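Glucose-6-phosphate 1-dehydrogenase (Mycobacterium avium, PDB 4LGV) catalyses the oxidation of glucose 6-phosphate to 6-phosphogluconolactone, the entry step of the pentose phosphate pathway, passing hydride to NADP+. Local coordinates at residues 193-206 with 405-417. Residues are numbered along the deposited sequence; the frame is centred on the assembly and turned at random. Where two conformers were deposited one is given.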
ATOM      1  N   HIS A 193      29.018  16.374 -21.461  1.00 29.97           N
ATOM      2  CA  HIS A 193      29.937  16.094 -20.360  0.57 29.42           C
ATOM      3  C   HIS A 193      29.235  15.964 -19.035  1.00 28.69           C
ATOM      4  O   HIS A 193      29.634  15.150 -18.230  1.00 27.40           O
ATOM      5  CB  HIS A 193      31.017  17.159 -20.288  0.57 29.86           C
ATOM      6  CG  HIS A 193      31.727  17.322 -21.577  0.57 30.58           C
ATOM      7  ND1 HIS A 193      32.480  18.429 -21.871  0.57 31.14           N
ATOM      8  CD2 HIS A 193      31.740  16.535 -22.684  0.57 30.47           C
ATOM      9  CE1 HIS A 193      32.930  18.316 -23.104  0.57 31.39           C
ATOM     10  NE2 HIS A 193      32.503  17.176 -23.616  0.57 30.28           N
ATOM     11  N   PHE A 194      28.156  16.738 -18.826  1.00 28.18           N
ATOM     12  CA  PHE A 194      27.387  16.608 -17.577  1.00 27.64           C
ATOM     13  C   PHE A 194      26.876  15.181 -17.321  1.00 27.41           C
ATOM     14  O   PHE A 194      26.935  14.697 -16.204  1.00 27.47           O
ATOM     15  CB  PHE A 194      26.235  17.574 -17.512  1.00 27.19           C
ATOM     16  CG  PHE A 194      26.656  18.999 -17.292  1.00 28.80           C
ATOM     17  CD1 PHE A 194      27.307  19.381 -16.136  1.00 28.89           C
ATOM     18  CD2 PHE A 194      26.382  19.955 -18.217  1.00 28.88           C
ATOM     19  CE1 PHE A 194      27.692  20.692 -15.933  1.00 30.46           C
ATOM     20  CE2 PHE A 194      26.779  21.258 -18.029  1.00 30.17           C
ATOM     21  CZ  PHE A 194      27.427  21.648 -16.887  1.00 29.80           C
ATOM     22  N   LEU A 195      26.415  14.506 -18.355  1.00 27.75           N
ATOM     23  CA  LEU A 195      25.917  13.126 -18.232  1.00 29.81           C
ATOM     24  C   LEU A 195      26.942  12.134 -17.758  1.00 27.39           C
ATOM     25  O   LEU A 195      26.609  11.187 -17.086  1.00 25.55           O
ATOM     26  CB  LEU A 195      25.309  12.611 -19.548  1.00 32.51           C
ATOM     27  CG  LEU A 195      23.809  12.831 -19.555  1.00 34.59           C
ATOM     28  CD1 LEU A 195      23.503  14.320 -19.569  1.00 36.30           C
ATOM     29  CD2 LEU A 195      23.211  12.145 -20.770  1.00 37.09           C
ATOM     30  N   GLY A 196      28.212  12.407 -18.059  1.00 27.55           N
ATOM     31  CA  GLY A 196      29.330  11.621 -17.560  1.00 26.20           C
ATOM     32  C   GLY A 196      29.446  11.603 -16.074  1.00 27.09           C
ATOM     33  O   GLY A 196      30.153  10.760 -15.543  1.00 28.46           O
ATOM     34  N   LYS A 197      28.765  12.524 -15.382  1.00 27.86           N
ATOM     35  CA  LYS A 197      28.740  12.556 -13.922  1.00 27.45           C
ATOM     36  C   LYS A 197      27.647  11.707 -13.331  1.00 26.51           C
ATOM     37  O   LYS A 197      27.542  11.593 -12.114  1.00 27.54           O
ATOM     38  CB  LYS A 197      28.491  13.991 -13.425  1.00 28.62           C
ATOM     39  CG  LYS A 197      29.592  14.972 -13.753  1.00 30.97           C
ATOM     40  CD  LYS A 197      29.231  16.417 -13.352  1.00 32.38           C
ATOM     41  CE  LYS A 197      30.459  17.325 -13.345  1.00 33.22           C
ATOM     42  NZ  LYS A 197      31.360  16.928 -12.206  1.00 33.74           N
ATOM     43  N   GLN A 198      26.758  11.199 -14.151  1.00 26.05           N
ATOM     44  CA  GLN A 198      25.592  10.556 -13.618  1.00 26.81           C
ATOM     45  C   GLN A 198      25.888   9.126 -13.188  1.00 26.09           C
ATOM     46  O   GLN A 198      26.390   8.326 -13.980  1.00 26.04           O
ATOM     47  CB  GLN A 198      24.469  10.574 -14.640  1.00 28.38           C
ATOM     48  CG  GLN A 198      23.811  11.937 -14.675  1.00 30.93           C
ATOM     49  CD  GLN A 198      22.566  11.989 -15.531  1.00 30.82           C
ATOM     50  OE1 GLN A 198      21.844  11.015 -15.629  1.00 34.47           O
ATOM     51  NE2 GLN A 198      22.278  13.168 -16.109  1.00 31.79           N
ATOM     52  N   PRO A 199      25.541   8.791 -11.940  1.00 25.35           N
ATOM     53  CA  PRO A 199      25.723   7.451 -11.442  1.00 25.25           C
ATOM     54  C   PRO A 199      24.545   6.579 -11.828  1.00 24.95           C
ATOM     55  O   PRO A 199      23.738   6.194 -10.952  1.00 25.14           O
ATOM     56  CB  PRO A 199      25.801   7.674  -9.924  1.00 25.72           C
ATOM     57  CG  PRO A 199      24.938   8.844  -9.653  1.00 24.71           C
ATOM     58  CD  PRO A 199      25.020   9.692 -10.899  1.00 25.69           C
ATOM     59  N   VAL A 200      24.447   6.285 -13.126  1.00 24.69           N
ATOM     60  CA  VAL A 200      23.302   5.615 -13.731  1.00 25.41           C
ATOM     61  C   VAL A 200      23.066   4.216 -13.129  1.00 26.77           C
ATOM     62  O   VAL A 200      21.951   3.894 -12.706  1.00 27.11           O
ATOM     63  CB  VAL A 200      23.443   5.546 -15.266  1.00 25.72           C
ATOM     64  CG1 VAL A 200      22.320   4.742 -15.907  1.00 25.90           C
ATOM     65  CG2 VAL A 200      23.408   6.947 -15.868  1.00 27.48           C
ATOM     66  N   GLU A 201      24.101   3.390 -13.080  1.00 28.03           N
ATOM     67  CA  GLU A 201      23.936   2.032 -12.570  1.00 29.08           C
ATOM     68  C   GLU A 201      23.700   2.032 -11.093  1.00 27.06           C
ATOM     69  O   GLU A 201      22.868   1.259 -10.592  1.00 26.39           O
ATOM     70  CB  GLU A 201      25.138   1.149 -12.868  1.00 33.23           C
ATOM     71  CG  GLU A 201      25.204   0.670 -14.308  1.00 39.72           C
ATOM     72  CD  GLU A 201      26.492  -0.113 -14.614  1.00 46.68           C
ATOM     73  OE1 GLU A 201      27.172  -0.621 -13.663  1.00 47.16           O
ATOM     74  OE2 GLU A 201      26.822  -0.208 -15.818  1.00 48.27           O
ATOM     75  N   GLU A 202      24.390   2.925 -10.382  1.00 24.78           N
ATOM     76  CA  GLU A 202      24.384   2.908  -8.924  1.00 23.76           C
ATOM     77  C   GLU A 202      23.107   3.455  -8.350  1.00 22.92           C
ATOM     78  O   GLU A 202      22.616   3.010  -7.349  1.00 22.81           O
ATOM     79  CB  GLU A 202      25.587   3.681  -8.386  1.00 24.83           C
ATOM     80  CG  GLU A 202      26.932   3.138  -8.880  1.00 25.73           C
ATOM     81  CD  GLU A 202      27.462   3.794 -10.170  1.00 26.72           C
ATOM     82  OE1 GLU A 202      26.702   4.461 -10.894  1.00 26.45           O
ATOM     83  OE2 GLU A 202      28.678   3.700 -10.434  1.00 28.34           O
ATOM     84  N   LEU A 203      22.524   4.433  -9.015  1.00 22.69           N
ATOM     85  CA  LEU A 203      21.245   4.951  -8.583  1.00 22.23           C
ATOM     86  C   LEU A 203      20.097   3.955  -8.860  1.00 21.76           C
ATOM     87  O   LEU A 203      19.136   3.829  -8.077  1.00 20.31           O
ATOM     88  CB  LEU A 203      21.023   6.240  -9.333  1.00 24.60           C
ATOM     89  CG  LEU A 203      19.842   7.086  -8.988  1.00 26.43           C
ATOM     90  CD1 LEU A 203      19.684   7.194  -7.479  1.00 28.58           C
ATOM     91  CD2 LEU A 203      20.075   8.458  -9.556  1.00 28.82           C
ATOM     92  N   GLN A 204      20.197   3.211  -9.977  1.00 20.60           N
ATOM     93  CA  GLN A 204      19.255   2.149 -10.209  1.00 20.33           C
ATOM     94  C   GLN A 204      19.361   1.098  -9.131  1.00 20.33           C
ATOM     95  O   GLN A 204      18.354   0.597  -8.632  1.00 19.86           O
ATOM     96  CB  GLN A 204      19.431   1.530 -11.583  1.00 20.85           C
ATOM     97  CG  GLN A 204      18.953   2.434 -12.673  1.00 20.50           C
ATOM     98  CD  GLN A 204      19.150   1.797 -14.014  1.00 21.77           C
ATOM     99  OE1 GLN A 204      18.296   1.037 -14.489  1.00 23.26           O
ATOM    100  NE2 GLN A 204      20.270   2.119 -14.665  1.00 21.45           N
ATOM    101  N   TYR A 205      20.576   0.744  -8.759  1.00 20.44           N
ATOM    102  CA  TYR A 205      20.738  -0.313  -7.762  1.00 20.59           C
ATOM    103  C   TYR A 205      20.147   0.170  -6.471  1.00 20.30           C
ATOM    104  O   TYR A 205      19.479  -0.570  -5.760  1.00 20.03           O
ATOM    105  CB  TYR A 205      22.219  -0.701  -7.622  1.00 20.39           C
ATOM    106  CG  TYR A 205      22.455  -1.801  -6.655  1.00 20.75           C
ATOM    107  CD1 TYR A 205      22.348  -3.136  -7.026  1.00 21.10           C
ATOM    108  CD2 TYR A 205      22.796  -1.523  -5.322  1.00 21.18           C
ATOM    109  CE1 TYR A 205      22.593  -4.163  -6.085  1.00 21.89           C
ATOM    110  CE2 TYR A 205      23.058  -2.527  -4.397  1.00 21.60           C
ATOM    111  CZ  TYR A 205      22.939  -3.843  -4.764  1.00 22.14           C
ATOM    112  OH  TYR A 205      23.188  -4.830  -3.799  1.00 22.57           O
ATOM    113  N   LEU A 206      20.418   1.442  -6.147  1.00 20.86           N
ATOM    114  CA  LEU A 206      19.946   2.015  -4.887  1.00 20.52           C
ATOM    115  C   LEU A 206      18.445   1.874  -4.787  1.00 19.87           C
ATOM    116  O   LEU A 206      17.900   1.445  -3.782  1.00 19.78           O
ATOM    117  CB  LEU A 206      20.375   3.455  -4.812  1.00 21.01           C
ATOM    118  CG  LEU A 206      19.946   4.288  -3.613  1.00 21.85           C
ATOM    119  CD1 LEU A 206      20.905   5.414  -3.378  1.00 22.76           C
ATOM    120  CD2 LEU A 206      18.613   4.920  -3.865  1.00 22.19           C
ATOM    121  N   PHE A 405      27.605   6.048  -2.280  1.00 34.75           N
ATOM    122  CA  PHE A 405      27.433   5.082  -3.361  1.00 33.41           C
ATOM    123  C   PHE A 405      28.147   5.634  -4.579  1.00 32.64           C
ATOM    124  O   PHE A 405      28.441   6.800  -4.649  1.00 34.55           O
ATOM    125  CB  PHE A 405      25.945   4.768  -3.665  1.00 32.22           C
ATOM    126  CG  PHE A 405      25.177   5.900  -4.274  1.00 30.78           C
ATOM    127  CD1 PHE A 405      25.126   6.072  -5.627  1.00 31.35           C
ATOM    128  CD2 PHE A 405      24.408   6.703  -3.496  1.00 32.86           C
ATOM    129  CE1 PHE A 405      24.366   7.079  -6.194  1.00 30.90           C
ATOM    130  CE2 PHE A 405      23.667   7.740  -4.050  1.00 32.11           C
ATOM    131  CZ  PHE A 405      23.663   7.926  -5.410  1.00 30.66           C
ATOM    132  N   ALA A 406      28.404   4.776  -5.540  1.00 35.06           N
ATOM    133  CA  ALA A 406      29.141   5.106  -6.758  1.00 35.88           C
ATOM    134  C   ALA A 406      30.523   5.681  -6.405  1.00 37.10           C
ATOM    135  O   ALA A 406      31.135   5.249  -5.405  1.00 43.47           O
ATOM    136  CB  ALA A 406      28.321   6.029  -7.672  1.00 35.29           C
ATOM    137  N   VAL A 407      31.032   6.604  -7.227  1.00 37.11           N
ATOM    138  CA  VAL A 407      32.391   7.165  -7.058  1.00 37.46           C
ATOM    139  C   VAL A 407      32.372   8.647  -7.433  1.00 37.63           C
ATOM    140  O   VAL A 407      31.520   9.102  -8.222  1.00 38.31           O
ATOM    141  CB  VAL A 407      33.473   6.441  -7.939  1.00 37.63           C
ATOM    142  CG1 VAL A 407      33.619   4.969  -7.540  1.00 38.43           C
ATOM    143  CG2 VAL A 407      33.144   6.561  -9.445  1.00 37.06           C
ATOM    144  N   ASP A 408      33.339   9.385  -6.895  1.00 36.86           N
ATOM    145  CA  ASP A 408      33.403  10.796  -7.082  1.00 35.44           C
ATOM    146  C   ASP A 408      33.890  11.144  -8.517  1.00 36.23           C
ATOM    147  O   ASP A 408      34.994  10.757  -8.942  1.00 36.26           O
ATOM    148  CB  ASP A 408      34.311  11.438  -6.045  1.00 35.17           C
ATOM    149  CG  ASP A 408      34.372  12.957  -6.208  1.00 35.58           C
ATOM    150  OD1 ASP A 408      33.418  13.573  -6.727  1.00 33.38           O
ATOM    151  OD2 ASP A 408      35.374  13.537  -5.808  1.00 37.69           O
ATOM    152  N   LEU A 409      33.023  11.851  -9.235  1.00 35.42           N
ATOM    153  CA  LEU A 409      33.278  12.344 -10.590  1.00 36.29           C
ATOM    154  C   LEU A 409      33.202  13.887 -10.606  1.00 37.90           C
ATOM    155  O   LEU A 409      32.796  14.480 -11.601  1.00 35.36           O
ATOM    156  CB  LEU A 409      32.240  11.736 -11.603  1.00 34.15           C
ATOM    157  CG  LEU A 409      32.261  10.201 -11.751  1.00 35.01           C
ATOM    158  CD1 LEU A 409      31.067   9.662 -12.584  1.00 34.91           C
ATOM    159  CD2 LEU A 409      33.601   9.684 -12.327  1.00 33.84           C
ATOM    160  N   GLY A 410      33.590  14.531  -9.499  1.00 39.98           N
ATOM    161  CA  GLY A 410      33.550  15.988  -9.387  1.00 40.63           C
ATOM    162  C   GLY A 410      34.509  16.700 -10.324  1.00 43.03           C
ATOM    163  O   GLY A 410      34.103  17.649 -11.027  1.00 41.62           O
ATOM    164  N   GLU A 411      35.778  16.267 -10.335  1.00 46.77           N
ATOM    165  CA  GLU A 411      36.771  16.889 -11.211  1.00 48.07           C
ATOM    166  C   GLU A 411      36.333  16.638 -12.678  1.00 44.50           C
ATOM    167  O   GLU A 411      36.092  15.495 -13.056  1.00 37.56           O
ATOM    168  CB  GLU A 411      38.199  16.405 -10.928  1.00 51.86           C
ATOM    169  CG  GLU A 411      38.970  17.289  -9.931  1.00 60.74           C
ATOM    170  CD  GLU A 411      39.247  18.706 -10.462  1.00 67.52           C
ATOM    171  OE1 GLU A 411      39.784  18.853 -11.587  1.00 71.36           O
ATOM    172  OE2 GLU A 411      38.919  19.689  -9.760  1.00 70.82           O
ATOM    173  N   PRO A 412      36.201  17.725 -13.477  1.00 43.72           N
ATOM    174  CA  PRO A 412      35.632  17.612 -14.844  1.00 43.53           C
ATOM    175  C   PRO A 412      36.335  16.595 -15.743  1.00 40.03           C
ATOM    176  O   PRO A 412      35.686  15.997 -16.571  1.00 35.90           O
ATOM    177  CB  PRO A 412      35.740  19.043 -15.425  1.00 44.62           C
ATOM    178  CG  PRO A 412      36.495  19.859 -14.422  1.00 45.79           C
ATOM    179  CD  PRO A 412      36.470  19.131 -13.107  1.00 44.52           C
ATOM    180  N   VAL A 413      37.639  16.356 -15.563  1.00 40.21           N
ATOM    181  CA  VAL A 413      38.300  15.353 -16.431  1.00 40.27           C
ATOM    182  C   VAL A 413      37.698  13.918 -16.376  1.00 38.66           C
ATOM    183  O   VAL A 413      37.654  13.235 -17.414  1.00 36.73           O
ATOM    184  CB  VAL A 413      39.812  15.264 -16.202  1.00 40.77           C
ATOM    185  CG1 VAL A 413      40.132  14.704 -14.818  1.00 40.37           C
ATOM    186  CG2 VAL A 413      40.426  14.414 -17.310  1.00 42.97           C
ATOM    187  N   ARG A 414      37.246  13.490 -15.188  1.00 35.98           N
ATOM    188  CA  ARG A 414      36.778  12.121 -14.952  1.00 36.73           C
ATOM    189  C   ARG A 414      35.532  11.795 -15.742  1.00 33.10           C
ATOM    190  O   ARG A 414      35.491  10.794 -16.448  1.00 33.32           O
ATOM    191  CB  ARG A 414      36.545  11.921 -13.467  1.00 37.59           C
ATOM    192  CG  ARG A 414      37.826  11.845 -12.637  1.00 42.16           C
ATOM    193  CD  ARG A 414      37.481  11.659 -11.157  1.00 44.27           C
ATOM    194  NE  ARG A 414      38.656  11.778 -10.307  1.00 47.17           N
ATOM    195  CZ  ARG A 414      38.726  11.432  -9.019  1.00 49.60           C
ATOM    196  NH1 ARG A 414      37.680  10.898  -8.359  1.00 49.01           N
ATOM    197  NH2 ARG A 414      39.875  11.596  -8.387  1.00 49.99           N
ATOM    198  N   PRO A 415      34.561  12.678 -15.700  1.00 33.40           N
ATOM    199  CA  PRO A 415      33.420  12.472 -16.564  1.00 34.02           C
ATOM    200  C   PRO A 415      33.750  12.428 -18.015  1.00 33.21           C
ATOM    201  O   PRO A 415      33.194  11.613 -18.763  1.00 34.64           O
ATOM    202  CB  PRO A 415      32.515  13.679 -16.286  1.00 35.09           C
ATOM    203  CG  PRO A 415      33.204  14.501 -15.226  1.00 34.49           C
ATOM    204  CD  PRO A 415      34.290  13.676 -14.650  1.00 34.64           C
ATOM    205  N   TYR A 416      34.627  13.307 -18.425  1.00 31.82           N
ATOM    206  CA  TYR A 416      34.965  13.383 -19.817  1.00 32.89           C
ATOM    207  C   TYR A 416      35.649  12.109 -20.323  1.00 31.00           C
ATOM    208  O   TYR A 416      35.229  11.530 -21.325  1.00 30.33           O
ATOM    209  CB  TYR A 416      35.827  14.606 -20.041  1.00 34.27           C
ATOM    210  CG  TYR A 416      36.090  14.811 -21.472  1.00 35.14           C
ATOM    211  CD1 TYR A 416      35.156  15.430 -22.294  1.00 36.01           C
ATOM    212  CD2 TYR A 416      37.238  14.319 -22.030  1.00 37.99           C
ATOM    213  CE1 TYR A 416      35.369  15.570 -23.646  1.00 38.08           C
ATOM    214  CE2 TYR A 416      37.486  14.463 -23.391  1.00 40.04           C
ATOM    215  CZ  TYR A 416      36.546  15.094 -24.203  1.00 39.74           C
ATOM    216  OH  TYR A 416      36.822  15.268 -25.533  1.00 41.00           O
ATOM    217  N   GLU A 417      36.639  11.613 -19.613  1.00 30.57           N
ATOM    218  CA  GLU A 417      37.275  10.335 -19.995  1.00 30.59           C
ATOM    219  C   GLU A 417      36.320   9.137 -19.929  1.00 29.64           C
ATOM    220  O   GLU A 417      36.396   8.211 -20.745  1.00 30.58           O
ATOM    221  CB  GLU A 417      38.528  10.068 -19.141  1.00 32.01           C
ATOM    222  CG  GLU A 417      38.273   9.847 -17.665  1.00 34.47           C
ATOM    223  CD  GLU A 417      39.542   9.855 -16.809  1.00 36.56           C
ATOM    224  OE1 GLU A 417      40.593   9.961 -17.398  1.00 36.15           O
ATOM    225  OE2 GLU A 417      39.488   9.755 -15.558  1.00 39.30           O
TER
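K197 grips the chain segment 405-417 where the two domains of glucose-6-phosphate dehydrogenase join, the dinucleotide-binding Rossmann domain and the α+β domain built on a large mixed sheet. Its side chain is a worked example of a lysine that packs with its stem and bonds with its tip. From CB, the first torsion (chi1 -65°) sets CG anti to the carbonyl carbon, and K197 CG meets both P415 CG and L409 O, 3.9 Å from each. Beyond an extended CD, CE approaches L409 O. The bend at the last torsion (chi4 -69°) lets K197 NZ donate hydrogen bonds to two successive carbonyl oxygens on the same side of it, L409 O (2.9 Å) and G410 O (3.1 Å), the second met from above its plane. A salt bridge to D379 gives NZ a third partner. Beside this grip, P415 CB presses on G196 C at 3.7 Å. At one end, the F405 ring receives L206 CD1 over a face, with P199 CG and E202 CB at its edge, and A406 CB packs against E202 CG. At the other, H193, hydrogen-bonded through NE2 to E162, lies beside Y416, hydrogen-bonded through OH to Y133. The two rings form a T-shaped pair at 89°, and Y416 CD1 lies 3.4 Å above the H193 ring plane, toward its rim.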